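Local coordinates for conserved lipoprotein, putative (Clostridium novyi, PDB 4L1N) that is of unknown function but, as a putative lipoprotein with a DUF4652 domain of the beta-propeller clan, is probably held at the bacterial membrane, at residues S48-M51 / F52-K55. Sequence-based numbering, arbitrary orientation.
Sequences SKKM and FLKK
Where Lys50 and Phe52 meet over a local bend, the backbone leaves the extended form at Lys50 and Met51 and regains it at Phe52. An inverse gamma turn has Lys50 at its middle position, with phi/psi of -73°/87°, and a weak hydrogen bond of 2.9 Å from Met51 N to Lys49 O closes it. Met51 then adopts a helix-like psi before Phe52 resumes the strand. Segment 48-51 thus runs on into 52-55 without a gap, and strand 49-56 is broken here by a short irregularity around Lys50 and Met51.

The side chain of Lys50 spans the bend. Bends at chi2 and chi4 curl the chain over toward the backbone of Phe52, and Lys50 NZ donates to Phe52 O at 2.8 Å. The ammonium nitrogen lies in the carbonyl plane, while Lys50 CD lies 3.4 Å from Phe52 O, and CE is also close. A second hydrogen bond, to Thr155 O, occupies NZ as well, so NZ is shared between two main-chain carbonyls.

The strand lies between strands 157-160 and 105-111 in an antiparallel sheet of a domain whose family belongs to the beta-propeller clan. Backbone hydrogen bonds between Lys49 and Ala158 and between Met51 and Asp112 show that pairing continues with both neighbours around the interruption.

Met51, a selenomethionine, and Phe52 are adjacent yet meet through their side chains: Met51 CB approaches Phe52 CD1 at 3.7 Å. With CG of Phe52 anti to its carbonyl carbon and beside the backbone N (chi1 -69°), the ring is carried back along the chain, its CD1 side facing Met51. The phenyl group is buried; both residues reach Ile135, and Phe52 also packs on Leu109, Leu111 and Val151.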
# COMPACT_ATOMS: atom_id res chain seq x y z
N SER A 48 -8.22 -4.71 13.99
CA SER A 48 -7.64 -5.17 12.72
C SER A 48 -8.50 -6.23 12.02
O SER A 48 -9.27 -6.95 12.67
CB SER A 48 -6.25 -5.74 12.95
OG SER A 48 -6.26 -6.85 13.83
N LYS A 49 -8.34 -6.32 10.69
CA LYS A 49 -9.04 -7.25 9.82
C LYS A 49 -8.06 -7.91 8.86
O LYS A 49 -7.18 -7.23 8.33
CB LYS A 49 -10.13 -6.51 9.02
CG LYS A 49 -11.37 -6.19 9.85
CD LYS A 49 -12.29 -5.18 9.16
CE LYS A 49 -13.44 -4.77 10.06
NZ LYS A 49 -14.48 -4.02 9.31
N LYS A 50 -8.24 -9.21 8.61
CA LYS A 50 -7.42 -9.97 7.67
C LYS A 50 -7.81 -9.56 6.24
O LYS A 50 -8.73 -10.13 5.63
CB LYS A 50 -7.61 -11.47 7.90
CG LYS A 50 -6.33 -12.26 7.75
CD LYS A 50 -6.34 -13.11 6.51
CE LYS A 50 -5.25 -14.13 6.57
NZ LYS A 50 -3.93 -13.56 6.21
N MSE A 51 -7.15 -8.49 5.75
CA MSE A 51 -7.40 -7.91 4.43
C MSE A 51 -6.62 -8.58 3.34
O MSE A 51 -7.04 -8.57 2.18
CB MSE A 51 -7.02 -6.44 4.43
CG MSE A 51 -8.11 -5.52 4.89
SE MSE A 51 -7.59 -3.74 4.38
CE MSE A 51 -8.46 -3.66 2.63
N PHE A 52 -5.44 -9.11 3.71
CA PHE A 52 -4.48 -9.73 2.81
C PHE A 52 -4.26 -11.20 3.11
O PHE A 52 -4.32 -11.64 4.26
CB PHE A 52 -3.14 -8.98 2.89
CG PHE A 52 -3.18 -7.59 2.30
CD1 PHE A 52 -3.57 -6.50 3.08
CD2 PHE A 52 -2.84 -7.37 0.98
CE1 PHE A 52 -3.60 -5.22 2.54
CE2 PHE A 52 -2.88 -6.09 0.44
CZ PHE A 52 -3.23 -5.02 1.23
N LEU A 53 -4.00 -11.96 2.05
CA LEU A 53 -3.75 -13.39 2.08
C LEU A 53 -2.27 -13.62 1.81
O LEU A 53 -1.74 -13.06 0.84
CB LEU A 53 -4.62 -14.12 1.04
CG LEU A 53 -6.13 -13.90 1.08
CD1 LEU A 53 -6.79 -14.47 -0.16
CD2 LEU A 53 -6.75 -14.51 2.33
N LYS A 54 -1.58 -14.38 2.67
CA LYS A 54 -0.16 -14.65 2.45
C LYS A 54 -0.06 -15.86 1.51
O LYS A 54 -0.59 -16.94 1.83
CB LYS A 54 0.57 -14.88 3.79
CG LYS A 54 2.06 -15.07 3.60
CD LYS A 54 2.78 -15.58 4.82
CE LYS A 54 4.23 -15.83 4.46
NZ LYS A 54 4.95 -16.65 5.48
N LYS A 55 0.59 -15.69 0.35
CA LYS A 55 0.78 -16.78 -0.61
C LYS A 55 2.26 -16.96 -0.85
O LYS A 55 2.91 -16.09 -1.42
CB LYS A 55 0.03 -16.50 -1.93
CG LYS A 55 -1.48 -16.44 -1.79
CD LYS A 55 -2.13 -15.96 -3.07
CE LYS A 55 -3.63 -15.86 -2.96
NZ LYS A 55 -4.28 -17.19 -2.85